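PDB 4OHF: cytosolic IMP-GMP specific 5'-nucleotidase from Legionella pneumophila subsp. pneumophila, which probably hydrolyses the 5'-phosphate of selected nucleoside monophosphates, notably IMP and GMP, with the help of a magnesium ion. Local coordinates for residues E56-F61 and G137-L142; F63-A68 and F128-C133; G71-S76 and Y121-T126; N78-K83 and K107-I112; L92-T97 and P404-V409. All blocks are in the same frame, centred on the assembly; numbering follows the deposited sequence.

Interaction 1: E56-F61 and G137-L142; sequences EEIKKF and GQLVDL
F61 pushes its ring against helix 129-143, and Q138, L139 and L142 receive it. The aromatic contact is a CH-pi one. Q138 CB lies over one face of the F61 ring, 3.9 Å from the ring centroid and 21° off its normal. The opposite face rests on I58 CA of its own short 3-10 turn.

The aliphatic contacts lie at the ring edge and beside it. L139 CD2 and L142 CB meet the edge in the ring plane, and F61 CZ is 4.0 Å from L142 CB. L139 CD2 also touches I58 CG2 at 4.1 Å. E57 adds its CG, 4.1 Å from L142 CD2. The E57 chain then bends (chi2 59°) and carries the carboxylate away.

The polar end of Q138 runs past the ring. Its OE1 is hydrogen-bonded to Y41 OH and its NE2 to K62 O. The contact sits between two helices: I58 packs on L48 and A49 of helix 33-51, and L139 on I156 and V160 of helix 153-170.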
# COMPACT_ATOMS: atom_id res chain seq x y z
N GLU B 56 1.22 3.92 -40.13
CA GLU B 56 0.84 2.93 -41.14
C GLU B 56 1.98 1.94 -41.33
O GLU B 56 1.81 0.88 -41.93
CB GLU B 56 0.54 3.64 -42.47
CG GLU B 56 -0.80 4.35 -42.51
CD GLU B 56 -1.93 3.46 -43.02
OE1 GLU B 56 -3.11 3.84 -42.88
OE2 GLU B 56 -1.62 2.37 -43.57
N GLU B 57 3.14 2.29 -40.79
CA GLU B 57 4.32 1.45 -40.91
C GLU B 57 4.23 0.13 -40.13
O GLU B 57 4.80 -0.88 -40.55
CB GLU B 57 5.55 2.25 -40.46
CG GLU B 57 6.88 1.67 -40.88
CD GLU B 57 7.01 1.52 -42.39
OE1 GLU B 57 6.21 0.77 -42.99
OE2 GLU B 57 7.90 2.17 -42.99
N ILE B 58 3.51 0.13 -39.00
CA ILE B 58 3.40 -1.08 -38.19
C ILE B 58 2.79 -2.27 -38.92
O ILE B 58 3.15 -3.42 -38.65
CB ILE B 58 2.56 -0.83 -36.91
CG1 ILE B 58 1.09 -0.64 -37.27
CG2 ILE B 58 3.07 0.38 -36.18
CD1 ILE B 58 0.19 -0.59 -36.06
N LYS B 59 1.87 -2.01 -39.85
CA LYS B 59 1.24 -3.09 -40.59
C LYS B 59 2.31 -3.92 -41.30
O LYS B 59 2.08 -5.08 -41.64
CB LYS B 59 0.27 -2.52 -41.63
CG LYS B 59 -0.80 -1.60 -41.07
CD LYS B 59 -1.65 -0.99 -42.19
CE LYS B 59 -2.65 0.02 -41.65
NZ LYS B 59 -3.42 0.68 -42.74
N LYS B 60 3.47 -3.33 -41.51
CA LYS B 60 4.58 -4.00 -42.20
C LYS B 60 5.37 -4.93 -41.27
O LYS B 60 6.10 -5.81 -41.74
CB LYS B 60 5.50 -2.94 -42.80
CG LYS B 60 5.97 -3.23 -44.22
CD LYS B 60 6.70 -2.02 -44.81
CE LYS B 60 7.13 -2.27 -46.25
NZ LYS B 60 8.06 -3.44 -46.34
N PHE B 61 5.23 -4.74 -39.96
CA PHE B 61 5.94 -5.55 -38.98
C PHE B 61 5.83 -7.05 -39.23
O PHE B 61 4.74 -7.58 -39.45
CB PHE B 61 5.41 -5.24 -37.57
CG PHE B 61 5.91 -3.94 -37.00
CD1 PHE B 61 5.47 -3.49 -35.76
CD2 PHE B 61 6.83 -3.16 -37.70
CE1 PHE B 61 5.93 -2.30 -35.22
CE2 PHE B 61 7.29 -1.96 -37.17
CZ PHE B 61 6.84 -1.53 -35.92
N GLY B 137 8.55 -4.82 -28.64
CA GLY B 137 9.92 -4.55 -29.03
C GLY B 137 9.97 -3.74 -30.31
O GLY B 137 10.63 -2.71 -30.38
N GLN B 138 9.26 -4.21 -31.34
CA GLN B 138 9.24 -3.52 -32.63
C GLN B 138 8.63 -2.13 -32.52
O GLN B 138 9.11 -1.19 -33.14
CB GLN B 138 8.47 -4.36 -33.64
CG GLN B 138 9.13 -5.70 -33.92
CD GLN B 138 8.20 -6.67 -34.62
OE1 GLN B 138 7.02 -6.77 -34.26
NE2 GLN B 138 8.72 -7.40 -35.60
N LEU B 139 7.58 -2.01 -31.72
CA LEU B 139 6.92 -0.73 -31.55
C LEU B 139 7.89 0.33 -31.03
O LEU B 139 7.95 1.43 -31.58
CB LEU B 139 5.72 -0.86 -30.61
CG LEU B 139 4.58 -1.73 -31.14
CD1 LEU B 139 3.40 -1.69 -30.18
CD2 LEU B 139 4.15 -1.23 -32.52
N VAL B 140 8.65 0.01 -29.99
CA VAL B 140 9.59 0.99 -29.46
C VAL B 140 10.69 1.27 -30.48
O VAL B 140 11.21 2.39 -30.55
CB VAL B 140 10.23 0.52 -28.12
CG1 VAL B 140 9.15 0.11 -27.12
CG2 VAL B 140 11.18 -0.60 -28.37
N ASP B 141 11.05 0.27 -31.29
CA ASP B 141 12.06 0.47 -32.32
C ASP B 141 11.63 1.56 -33.29
O ASP B 141 12.46 2.32 -33.80
CB ASP B 141 12.27 -0.81 -33.11
CG ASP B 141 13.27 -1.74 -32.46
OD1 ASP B 141 13.64 -2.75 -33.10
OD2 ASP B 141 13.68 -1.44 -31.32
N LEU B 142 10.32 1.60 -33.55
CA LEU B 142 9.71 2.56 -34.47
C LEU B 142 9.52 3.90 -33.76
O LEU B 142 9.69 4.96 -34.37
CB LEU B 142 8.35 2.00 -34.93
CG LEU B 142 7.73 2.45 -36.26
CD1 LEU B 142 7.16 3.83 -36.12
CD2 LEU B 142 8.78 2.37 -37.37

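Interaction 2: F63-A68 and F128-C133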
# COMPACT_ATOMS: atom_id res chain seq x y z
N PHE B 63 6.38 -11.01 -37.97
CA PHE B 63 6.38 -11.81 -36.76
C PHE B 63 7.31 -13.01 -36.83
O PHE B 63 7.17 -13.87 -37.69
CB PHE B 63 4.96 -12.28 -36.43
CG PHE B 63 4.89 -13.29 -35.31
CD1 PHE B 63 4.92 -14.65 -35.57
CD2 PHE B 63 4.81 -12.86 -33.98
CE1 PHE B 63 4.86 -15.58 -34.53
CE2 PHE B 63 4.75 -13.79 -32.94
CZ PHE B 63 4.77 -15.14 -33.21
N ASN B 64 8.27 -13.05 -35.91
CA ASN B 64 9.21 -14.16 -35.83
C ASN B 64 9.16 -14.76 -34.43
O ASN B 64 9.70 -14.18 -33.47
CB ASN B 64 10.63 -13.72 -36.17
CG ASN B 64 11.67 -14.76 -35.79
OD1 ASN B 64 11.47 -15.96 -35.95
ND2 ASN B 64 12.80 -14.30 -35.28
N PHE B 65 8.51 -15.91 -34.32
CA PHE B 65 8.34 -16.62 -33.06
C PHE B 65 9.56 -16.62 -32.14
O PHE B 65 9.44 -16.49 -30.93
CB PHE B 65 7.92 -18.06 -33.35
CG PHE B 65 7.34 -18.78 -32.17
CD1 PHE B 65 7.81 -20.03 -31.81
CD2 PHE B 65 6.28 -18.22 -31.45
CE1 PHE B 65 7.24 -20.73 -30.76
CE2 PHE B 65 5.70 -18.90 -30.39
CZ PHE B 65 6.17 -20.16 -30.04
N ASP B 66 10.75 -16.77 -32.71
CA ASP B 66 11.94 -16.81 -31.88
C ASP B 66 12.52 -15.48 -31.40
O ASP B 66 13.50 -15.49 -30.67
CB ASP B 66 13.04 -17.61 -32.58
CG ASP B 66 12.67 -19.06 -32.79
OD1 ASP B 66 12.28 -19.73 -31.81
OD2 ASP B 66 12.77 -19.54 -33.95
N ASP B 67 11.93 -14.35 -31.78
CA ASP B 67 12.44 -13.06 -31.33
C ASP B 67 12.30 -12.87 -29.83
O ASP B 67 12.95 -12.00 -29.23
CB ASP B 67 11.76 -11.90 -32.06
CG ASP B 67 12.32 -11.67 -33.45
OD1 ASP B 67 13.53 -11.92 -33.63
OD2 ASP B 67 11.55 -11.24 -34.35
N ALA B 68 11.44 -13.67 -29.22
CA ALA B 68 11.23 -13.61 -27.79
C ALA B 68 11.04 -15.01 -27.19
O ALA B 68 10.87 -16.00 -27.91
CB ALA B 68 10.03 -12.72 -27.47
N PHE B 128 -0.30 -14.97 -24.47
CA PHE B 128 0.06 -13.98 -25.49
C PHE B 128 1.26 -13.13 -25.09
O PHE B 128 1.50 -12.09 -25.69
CB PHE B 128 -1.14 -13.08 -25.82
CG PHE B 128 -1.92 -12.63 -24.62
CD1 PHE B 128 -1.43 -11.60 -23.81
CD2 PHE B 128 -3.12 -13.24 -24.27
CE1 PHE B 128 -2.14 -11.19 -22.65
CE2 PHE B 128 -3.84 -12.85 -23.11
CZ PHE B 128 -3.35 -11.82 -22.30
N SER B 129 2.01 -13.60 -24.10
CA SER B 129 3.19 -12.89 -23.62
C SER B 129 4.28 -12.76 -24.67
O SER B 129 4.87 -11.70 -24.84
CB SER B 129 3.77 -13.59 -22.39
OG SER B 129 3.08 -13.21 -21.22
N ILE B 130 4.56 -13.85 -25.35
CA ILE B 130 5.58 -13.86 -26.37
C ILE B 130 5.23 -12.91 -27.50
O ILE B 130 6.08 -12.17 -27.97
CB ILE B 130 5.81 -15.29 -26.87
CG1 ILE B 130 6.66 -16.04 -25.84
CG2 ILE B 130 6.45 -15.29 -28.24
CD1 ILE B 130 6.79 -17.53 -26.06
N ALA B 131 3.98 -12.91 -27.93
CA ALA B 131 3.56 -12.01 -28.99
C ALA B 131 3.70 -10.57 -28.47
O ALA B 131 4.19 -9.68 -29.17
CB ALA B 131 2.12 -12.28 -29.40
N PHE B 132 3.28 -10.36 -27.23
CA PHE B 132 3.35 -9.05 -26.62
C PHE B 132 4.77 -8.50 -26.70
O PHE B 132 4.99 -7.37 -27.13
CB PHE B 132 2.91 -9.11 -25.15
CG PHE B 132 2.57 -7.77 -24.55
CD1 PHE B 132 3.47 -6.71 -24.60
CD2 PHE B 132 1.34 -7.56 -23.93
CE1 PHE B 132 3.16 -5.47 -24.03
CE2 PHE B 132 1.02 -6.32 -23.35
CZ PHE B 132 1.94 -5.28 -23.40
N CYS B 133 5.74 -9.32 -26.28
CA CYS B 133 7.15 -8.92 -26.28
C CYS B 133 7.67 -8.57 -27.66
O CYS B 133 8.29 -7.53 -27.85
CB CYS B 133 8.02 -10.02 -25.68
SG CYS B 133 7.92 -10.13 -23.88
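The loop before the five-stranded antiparallel sheet packs here on the first turns of helix 129-143, with A68, F65 and F63 facing I130, C133 and A131. A68 sets its methyl group against the helix. Its CB is 3.8 Å from C133 CB and 4.0 Å from I130 O. I130 and C133 are three residues apart, so they share one side of the helix and receive A68 together.

I130 also reaches F65. I130 CG2 lies 4.3 Å from F65 CE2, oblique to that ring. The same methyl is 4.2 Å from F65 O. F63 comes in edge first, with CE2 4.5 Å from A131 CA.

All this lies in the part of the chain inserted between core strands 19-22 and 204-208. That topology is consistent with the cap of a HAD phosphatase. The side chain of I130 is about 12 Å from that of D303, a magnesium ligand.

Within the loop, D67 N bonds to N64 O at 2.8 Å. A weak bond joins N64 ND2 to D67 OD1. F65 also touches K34 and E37 of helix 33-51, and A68 and F63 touch I134 further along helix 129-143.

Interaction 3: G71-S76 and Y121-T126; sequences GLVIDS and YMAIDT
I74 and M122 form the tight part of this contact, an antiparallel hydrogen-bonded pair. I74 N donates to M122 O at 2.9 Å, and M122 N donates to I74 O at 2.8 Å. Both bonds are nearly straight, at 167° and 168°. I74 CB and M122 CB are 4.1 Å apart. V73 CG1 packs close by, 3.6 Å from M122 O. On the other face of the sheet D75 and Y121 make a non-hydrogen-bonded pair. Y121 CE2 lies 3.7 Å from D75 CG, and the carboxylate and ring planes are 53° apart. D75 OD1 is bonded to Y109 OH.

Strand 121-122 is an outer strand of the five-stranded antiparallel sheet within this chain, with strand 73-75 beside it. I74 packs on F132 and Y136 of helix 129-143.

The contact loosens past M122. There the other methyl of V73, CG2, is 4.0 Å from A123 CB. I124 is exposed to solvent. The side chain of A123 is about 9 Å from the bound guanosine monophosphate.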
# COMPACT_ATOMS: atom_id res chain seq x y z
N GLY B 71 8.52 -15.98 -20.18
CA GLY B 71 9.06 -15.53 -18.91
C GLY B 71 9.65 -14.13 -18.84
O GLY B 71 9.98 -13.66 -17.75
N LEU B 72 9.77 -13.46 -19.97
CA LEU B 72 10.35 -12.12 -20.00
C LEU B 72 9.50 -11.08 -19.30
O LEU B 72 8.29 -11.26 -19.13
CB LEU B 72 10.61 -11.69 -21.45
CG LEU B 72 11.48 -12.64 -22.26
CD1 LEU B 72 11.84 -12.00 -23.60
CD2 LEU B 72 12.74 -13.02 -21.46
N VAL B 73 10.14 -10.00 -18.88
CA VAL B 73 9.47 -8.90 -18.19
C VAL B 73 9.55 -7.60 -18.98
O VAL B 73 10.60 -7.24 -19.51
CB VAL B 73 10.11 -8.64 -16.80
CG1 VAL B 73 9.47 -7.42 -16.16
CG2 VAL B 73 9.97 -9.87 -15.91
N ILE B 74 8.43 -6.88 -19.05
CA ILE B 74 8.42 -5.62 -19.77
C ILE B 74 8.53 -4.39 -18.87
O ILE B 74 7.74 -4.20 -17.94
CB ILE B 74 7.17 -5.49 -20.65
CG1 ILE B 74 7.26 -6.49 -21.81
CG2 ILE B 74 7.03 -4.07 -21.17
CD1 ILE B 74 6.14 -6.35 -22.84
N ASP B 75 9.54 -3.57 -19.14
CA ASP B 75 9.77 -2.34 -18.40
C ASP B 75 9.13 -1.26 -19.27
O ASP B 75 9.79 -0.68 -20.13
CB ASP B 75 11.28 -2.09 -18.25
CG ASP B 75 11.60 -0.77 -17.56
OD1 ASP B 75 12.78 -0.59 -17.19
OD2 ASP B 75 10.69 0.07 -17.41
N SER B 76 7.84 -1.02 -19.05
CA SER B 76 7.08 -0.05 -19.83
C SER B 76 7.66 1.35 -19.73
O SER B 76 7.66 2.11 -20.70
CB SER B 76 5.61 -0.05 -19.41
OG SER B 76 5.48 0.07 -18.00
N TYR B 121 6.70 -2.25 -14.17
CA TYR B 121 7.06 -3.51 -14.79
C TYR B 121 5.83 -4.38 -15.02
O TYR B 121 4.97 -4.49 -14.15
CB TYR B 121 8.06 -4.27 -13.91
CG TYR B 121 9.35 -3.54 -13.68
CD1 TYR B 121 9.58 -2.85 -12.50
CD2 TYR B 121 10.34 -3.53 -14.66
CE1 TYR B 121 10.77 -2.16 -12.29
CE2 TYR B 121 11.54 -2.85 -14.47
CZ TYR B 121 11.74 -2.16 -13.28
OH TYR B 121 12.93 -1.48 -13.10
N MET B 122 5.76 -4.99 -16.20
CA MET B 122 4.66 -5.88 -16.55
C MET B 122 5.27 -7.28 -16.58
O MET B 122 6.10 -7.58 -17.43
CB MET B 122 4.10 -5.50 -17.92
CG MET B 122 3.48 -4.11 -17.93
SD MET B 122 2.89 -3.57 -19.55
CE MET B 122 1.16 -4.09 -19.50
N ALA B 123 4.86 -8.12 -15.63
CA ALA B 123 5.39 -9.47 -15.54
C ALA B 123 4.33 -10.56 -15.47
O ALA B 123 4.46 -11.53 -14.72
CB ALA B 123 6.31 -9.58 -14.32
N ILE B 124 3.28 -10.42 -16.27
CA ILE B 124 2.22 -11.41 -16.28
C ILE B 124 2.43 -12.52 -17.30
O ILE B 124 2.63 -12.27 -18.50
CB ILE B 124 0.84 -10.76 -16.53
CG1 ILE B 124 1.00 -9.39 -17.22
CG2 ILE B 124 0.09 -10.64 -15.20
CD1 ILE B 124 1.83 -9.41 -18.51
N ASP B 125 2.39 -13.75 -16.81
CA ASP B 125 2.55 -14.94 -17.63
C ASP B 125 1.22 -15.24 -18.31
O ASP B 125 0.27 -15.67 -17.66
CB ASP B 125 2.96 -16.12 -16.76
CG ASP B 125 3.25 -17.36 -17.57
OD1 ASP B 125 2.92 -18.47 -17.10
OD2 ASP B 125 3.81 -17.22 -18.67
N THR B 126 1.15 -15.01 -19.62
CA THR B 126 -0.07 -15.29 -20.36
C THR B 126 0.24 -16.05 -21.64
O THR B 126 1.39 -16.25 -22.01
CB THR B 126 -0.81 -13.99 -20.74
OG1 THR B 126 -0.04 -13.26 -21.71
CG2 THR B 126 -1.02 -13.12 -19.51

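Interaction 4: N78-K83 and K107-I112; sequences NGNILK and KIYRSI
Y109, on the last turn of helix 102-109, lays its phenol end on N80 and L82 of strand 80-84. The strand is the second arm of a hairpin with strand 73-75. It starts at a G1 beta bulge, in which G79 and N80 both face D75. G79 has positive phi, a conformation that favours glycine.

Y109 buries more surface here than any other residue. Its CG is anti to its carbonyl carbon (chi1 -59°), and this torsion carries the ring toward the strand. The hydroxyl does most of the touching. Y109 OH is 3.5 Å from N80 CB. The hydroxyl is also hydrogen-bonded to D75 on the neighbouring strand. The ring also touches I90 and Y121, so it joins the helix end to several strands of the sheet.

The L82 and Y109 side chains approach each other from opposite directions. L82 CD2 is 3.6 Å from Y109 OH and 4.1 Å from Y109 CZ. The approach to the ring is oblique.

I108, which is exposed, meets N78. Right after Y109 the chain leaves the helix at R110, which has positive phi. I108 CG2 lies above one face of the Y109 ring, offset toward the rim. The same methyl carbon is 3.8 Å from N78 ND2.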
# COMPACT_ATOMS: atom_id res chain seq x y z
N ASN B 78 10.77 2.45 -19.55
CA ASN B 78 11.85 2.72 -20.50
C ASN B 78 11.81 1.93 -21.80
O ASN B 78 12.82 1.87 -22.51
CB ASN B 78 13.19 2.48 -19.81
CG ASN B 78 13.24 3.09 -18.43
OD1 ASN B 78 12.91 4.26 -18.25
ND2 ASN B 78 13.64 2.30 -17.44
N GLY B 79 10.67 1.33 -22.12
CA GLY B 79 10.55 0.56 -23.35
C GLY B 79 11.60 -0.54 -23.47
O GLY B 79 12.17 -0.74 -24.54
N ASN B 80 11.83 -1.26 -22.38
CA ASN B 80 12.82 -2.35 -22.37
C ASN B 80 12.20 -3.70 -22.02
O ASN B 80 11.12 -3.78 -21.44
CB ASN B 80 13.94 -2.04 -21.37
CG ASN B 80 14.70 -0.77 -21.71
OD1 ASN B 80 15.04 -0.52 -22.87
ND2 ASN B 80 14.99 0.03 -20.68
N ILE B 81 12.91 -4.77 -22.38
CA ILE B 81 12.45 -6.12 -22.09
C ILE B 81 13.56 -6.81 -21.31
O ILE B 81 14.71 -6.82 -21.74
CB ILE B 81 12.15 -6.88 -23.38
CG1 ILE B 81 11.06 -6.15 -24.17
CG2 ILE B 81 11.69 -8.31 -23.04
CD1 ILE B 81 10.67 -6.84 -25.49
N LEU B 82 13.20 -7.40 -20.18
CA LEU B 82 14.19 -8.04 -19.31
C LEU B 82 14.07 -9.54 -19.03
O LEU B 82 12.98 -10.10 -18.99
CB LEU B 82 14.18 -7.31 -17.97
CG LEU B 82 14.03 -5.79 -18.02
CD1 LEU B 82 13.97 -5.25 -16.61
CD2 LEU B 82 15.20 -5.15 -18.77
N LYS B 83 15.23 -10.16 -18.83
CA LYS B 83 15.36 -11.58 -18.48
C LYS B 83 15.83 -11.51 -17.02
O LYS B 83 16.97 -11.13 -16.74
CB LYS B 83 16.47 -12.23 -19.32
CG LYS B 83 16.25 -13.68 -19.78
CD LYS B 83 16.07 -14.68 -18.65
CE LYS B 83 15.95 -16.10 -19.19
NZ LYS B 83 17.19 -16.57 -19.86
N LYS B 107 23.71 1.96 -15.97
CA LYS B 107 23.38 3.37 -16.03
C LYS B 107 21.88 3.54 -15.82
O LYS B 107 21.45 4.36 -15.00
CB LYS B 107 23.76 3.96 -17.39
CG LYS B 107 25.21 3.75 -17.80
CD LYS B 107 26.19 4.38 -16.83
CE LYS B 107 27.62 4.21 -17.31
NZ LYS B 107 27.79 4.77 -18.68
N ILE B 108 21.10 2.74 -16.54
CA ILE B 108 19.64 2.79 -16.48
C ILE B 108 18.99 2.31 -15.18
O ILE B 108 18.12 2.99 -14.64
CB ILE B 108 19.00 1.98 -17.63
CG1 ILE B 108 19.49 2.51 -18.98
CG2 ILE B 108 17.47 2.08 -17.56
CD1 ILE B 108 18.84 1.83 -20.18
N TYR B 109 19.41 1.16 -14.67
CA TYR B 109 18.78 0.62 -13.46
C TYR B 109 19.46 0.93 -12.14
O TYR B 109 18.87 0.70 -11.07
CB TYR B 109 18.57 -0.89 -13.62
CG TYR B 109 17.69 -1.20 -14.80
CD1 TYR B 109 18.24 -1.47 -16.05
CD2 TYR B 109 16.30 -1.10 -14.70
CE1 TYR B 109 17.43 -1.62 -17.17
CE2 TYR B 109 15.49 -1.25 -15.82
CZ TYR B 109 16.06 -1.51 -17.05
OH TYR B 109 15.27 -1.62 -18.17
N ARG B 110 20.68 1.46 -12.20
CA ARG B 110 21.42 1.83 -10.99
C ARG B 110 21.30 0.72 -9.94
O ARG B 110 21.11 0.98 -8.75
CB ARG B 110 20.86 3.14 -10.42
CG ARG B 110 21.91 4.07 -9.84
CD ARG B 110 22.60 4.87 -10.93
NE ARG B 110 21.66 5.74 -11.63
CZ ARG B 110 22.02 6.65 -12.54
NH1 ARG B 110 23.30 6.81 -12.85
NH2 ARG B 110 21.09 7.40 -13.12
N SER B 111 21.39 -0.52 -10.41
CA SER B 111 21.29 -1.71 -9.56
C SER B 111 21.22 -2.91 -10.50
O SER B 111 21.15 -2.74 -11.72
CB SER B 111 20.02 -1.66 -8.70
OG SER B 111 19.93 -2.79 -7.85
N ILE B 112 21.27 -4.11 -9.93
CA ILE B 112 21.19 -5.31 -10.75
C ILE B 112 19.80 -5.91 -10.52
O ILE B 112 19.30 -6.68 -11.35
CB ILE B 112 22.28 -6.34 -10.36
CG1 ILE B 112 22.32 -7.49 -11.38
CG2 ILE B 112 22.00 -6.90 -8.96
CD1 ILE B 112 22.77 -7.07 -12.77

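Interaction 5: L92-T97 and P404-V409; sequences LSYHGT and PKWERV
K405 and W406, the residues that receive Y94 and L92, both bond to D67 O, one through K405 NZ and the other through W406 NE1. This shared carbonyl fixes both side chains beside strand 90-95. The Y94 ring and the six-membered ring of W406 meet obliquely, with centroids 4.7 Å apart and planes at 42°. Y94 CE1 lies over one face of the indole, toward its rim. K405 crosses the phenol at a slant. Its chain bends at chi3 (71°), and K405 CE is 3.7 Å from Y94 CE2. Near the phenol end, K405 CB is 3.5 Å from Y94 OH.

L92 CG sits between the backbone N and the carbonyl carbon (chi1 54°), and L92 CD2 lies 3.7 Å from K405 O. E407 adds a salt bridge to R91.

Segment 404-409 packs on strands 90-95 and 80-84, where W406 also touches I81. W406 packs on L72 as well. K83 NZ, from strand 80-84, bonds to W406 O and R408 O. R408 reaches helices 327-336 and 374-399.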
# COMPACT_ATOMS: atom_id res chain seq x y z
N LEU B 92 19.87 -10.26 -18.50
CA LEU B 92 20.09 -9.57 -19.76
C LEU B 92 18.89 -8.71 -20.15
O LEU B 92 17.77 -8.97 -19.74
CB LEU B 92 20.49 -10.55 -20.86
CG LEU B 92 19.65 -11.77 -21.21
CD1 LEU B 92 18.42 -11.31 -21.95
CD2 LEU B 92 20.47 -12.70 -22.10
N SER B 93 19.15 -7.67 -20.93
CA SER B 93 18.10 -6.76 -21.33
C SER B 93 18.23 -6.20 -22.74
O SER B 93 19.31 -6.15 -23.32
CB SER B 93 18.02 -5.60 -20.34
OG SER B 93 19.25 -4.90 -20.26
N TYR B 94 17.09 -5.77 -23.29
CA TYR B 94 17.03 -5.20 -24.62
C TYR B 94 16.12 -3.97 -24.61
O TYR B 94 15.15 -3.90 -23.85
CB TYR B 94 16.46 -6.21 -25.63
CG TYR B 94 17.38 -7.35 -26.03
CD1 TYR B 94 17.75 -8.34 -25.12
CD2 TYR B 94 17.87 -7.45 -27.34
CE1 TYR B 94 18.58 -9.40 -25.50
CE2 TYR B 94 18.70 -8.50 -27.73
CZ TYR B 94 19.05 -9.47 -26.81
OH TYR B 94 19.90 -10.50 -27.18
N HIS B 95 16.46 -2.99 -25.44
CA HIS B 95 15.62 -1.80 -25.59
C HIS B 95 15.07 -2.04 -27.00
O HIS B 95 15.77 -1.83 -27.99
CB HIS B 95 16.44 -0.51 -25.56
CG HIS B 95 15.61 0.72 -25.74
ND1 HIS B 95 14.81 1.24 -24.74
CD2 HIS B 95 15.43 1.53 -26.82
CE1 HIS B 95 14.17 2.30 -25.20
NE2 HIS B 95 14.53 2.50 -26.45
N GLY B 96 13.84 -2.53 -27.08
CA GLY B 96 13.28 -2.84 -28.38
C GLY B 96 13.97 -4.09 -28.88
O GLY B 96 13.97 -5.11 -28.19
N THR B 97 14.58 -4.02 -30.05
CA THR B 97 15.28 -5.18 -30.61
C THR B 97 16.76 -5.11 -30.27
O THR B 97 17.45 -6.13 -30.24
CB THR B 97 15.14 -5.22 -32.14
OG1 THR B 97 13.75 -5.26 -32.50
CG2 THR B 97 15.84 -6.46 -32.70
N PRO B 404 18.89 -17.66 -29.38
CA PRO B 404 20.02 -16.72 -29.43
C PRO B 404 19.94 -15.43 -28.61
O PRO B 404 20.94 -14.99 -28.05
CB PRO B 404 20.19 -16.46 -30.94
CG PRO B 404 18.89 -16.85 -31.54
CD PRO B 404 18.47 -18.04 -30.73
N LYS B 405 18.76 -14.83 -28.54
CA LYS B 405 18.62 -13.61 -27.77
C LYS B 405 18.41 -13.80 -26.27
O LYS B 405 18.93 -13.03 -25.46
CB LYS B 405 17.44 -12.78 -28.29
CG LYS B 405 17.62 -12.20 -29.69
CD LYS B 405 16.33 -11.53 -30.22
CE LYS B 405 16.00 -10.22 -29.51
NZ LYS B 405 14.74 -9.57 -30.04
N TRP B 406 17.68 -14.85 -25.88
CA TRP B 406 17.34 -15.02 -24.47
C TRP B 406 17.82 -16.23 -23.69
O TRP B 406 17.65 -16.28 -22.47
CB TRP B 406 15.83 -14.92 -24.31
CG TRP B 406 15.26 -13.71 -24.94
CD1 TRP B 406 14.72 -13.60 -26.20
CD2 TRP B 406 15.22 -12.41 -24.37
NE1 TRP B 406 14.34 -12.30 -26.44
CE2 TRP B 406 14.64 -11.55 -25.33
CE3 TRP B 406 15.61 -11.89 -23.13
CZ2 TRP B 406 14.45 -10.19 -25.09
CZ3 TRP B 406 15.41 -10.54 -22.89
CH2 TRP B 406 14.84 -9.70 -23.86
N GLU B 407 18.42 -17.20 -24.36
CA GLU B 407 18.89 -18.38 -23.66
C GLU B 407 17.68 -19.17 -23.16
O GLU B 407 16.60 -19.06 -23.73
CB GLU B 407 19.82 -17.96 -22.51
CG GLU B 407 21.23 -17.59 -22.99
CD GLU B 407 21.92 -16.51 -22.15
OE1 GLU B 407 23.12 -16.25 -22.38
OE2 GLU B 407 21.26 -15.92 -21.25
N ARG B 408 17.85 -19.95 -22.10
CA ARG B 408 16.78 -20.80 -21.55
C ARG B 408 15.64 -20.11 -20.82
O ARG B 408 15.81 -19.05 -20.21
CB ARG B 408 17.36 -21.86 -20.63
CG ARG B 408 17.90 -23.06 -21.35
CD ARG B 408 18.66 -23.98 -20.44
NE ARG B 408 20.07 -23.63 -20.42
CZ ARG B 408 20.99 -24.32 -19.75
NH1 ARG B 408 20.61 -25.39 -19.05
NH2 ARG B 408 22.26 -23.96 -19.79
N VAL B 409 14.48 -20.75 -20.87
CA VAL B 409 13.30 -20.24 -20.19
C VAL B 409 13.45 -20.37 -18.68
O VAL B 409 13.09 -19.46 -17.95
CB VAL B 409 12.03 -21.02 -20.63
CG1 VAL B 409 10.88 -20.71 -19.71
CG2 VAL B 409 11.67 -20.67 -22.06

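In the fold
Interaction 2 is the most buried of the five, and the other four are partly buried. Interactions 1 and 2 use successive parts of helix 129-143 and are almost wholly apolar across the contact. Interactions 3, 4 and 5 belong to one antiparallel sheet. Of these, 3 is the true strand pairing, with backbone bonds across it. Interactions 4 and 5 bring a helix end and a distant loop onto the sheet through aromatic side chains. Bonds also run between contacts: interactions 2 and 5 are tied through D67, and D141 of interaction 1 probably bonds to T97 of interaction 5. Interaction 3 lies near the bound nucleotide, while 1, 4 and 5 lie away from the annotated sites.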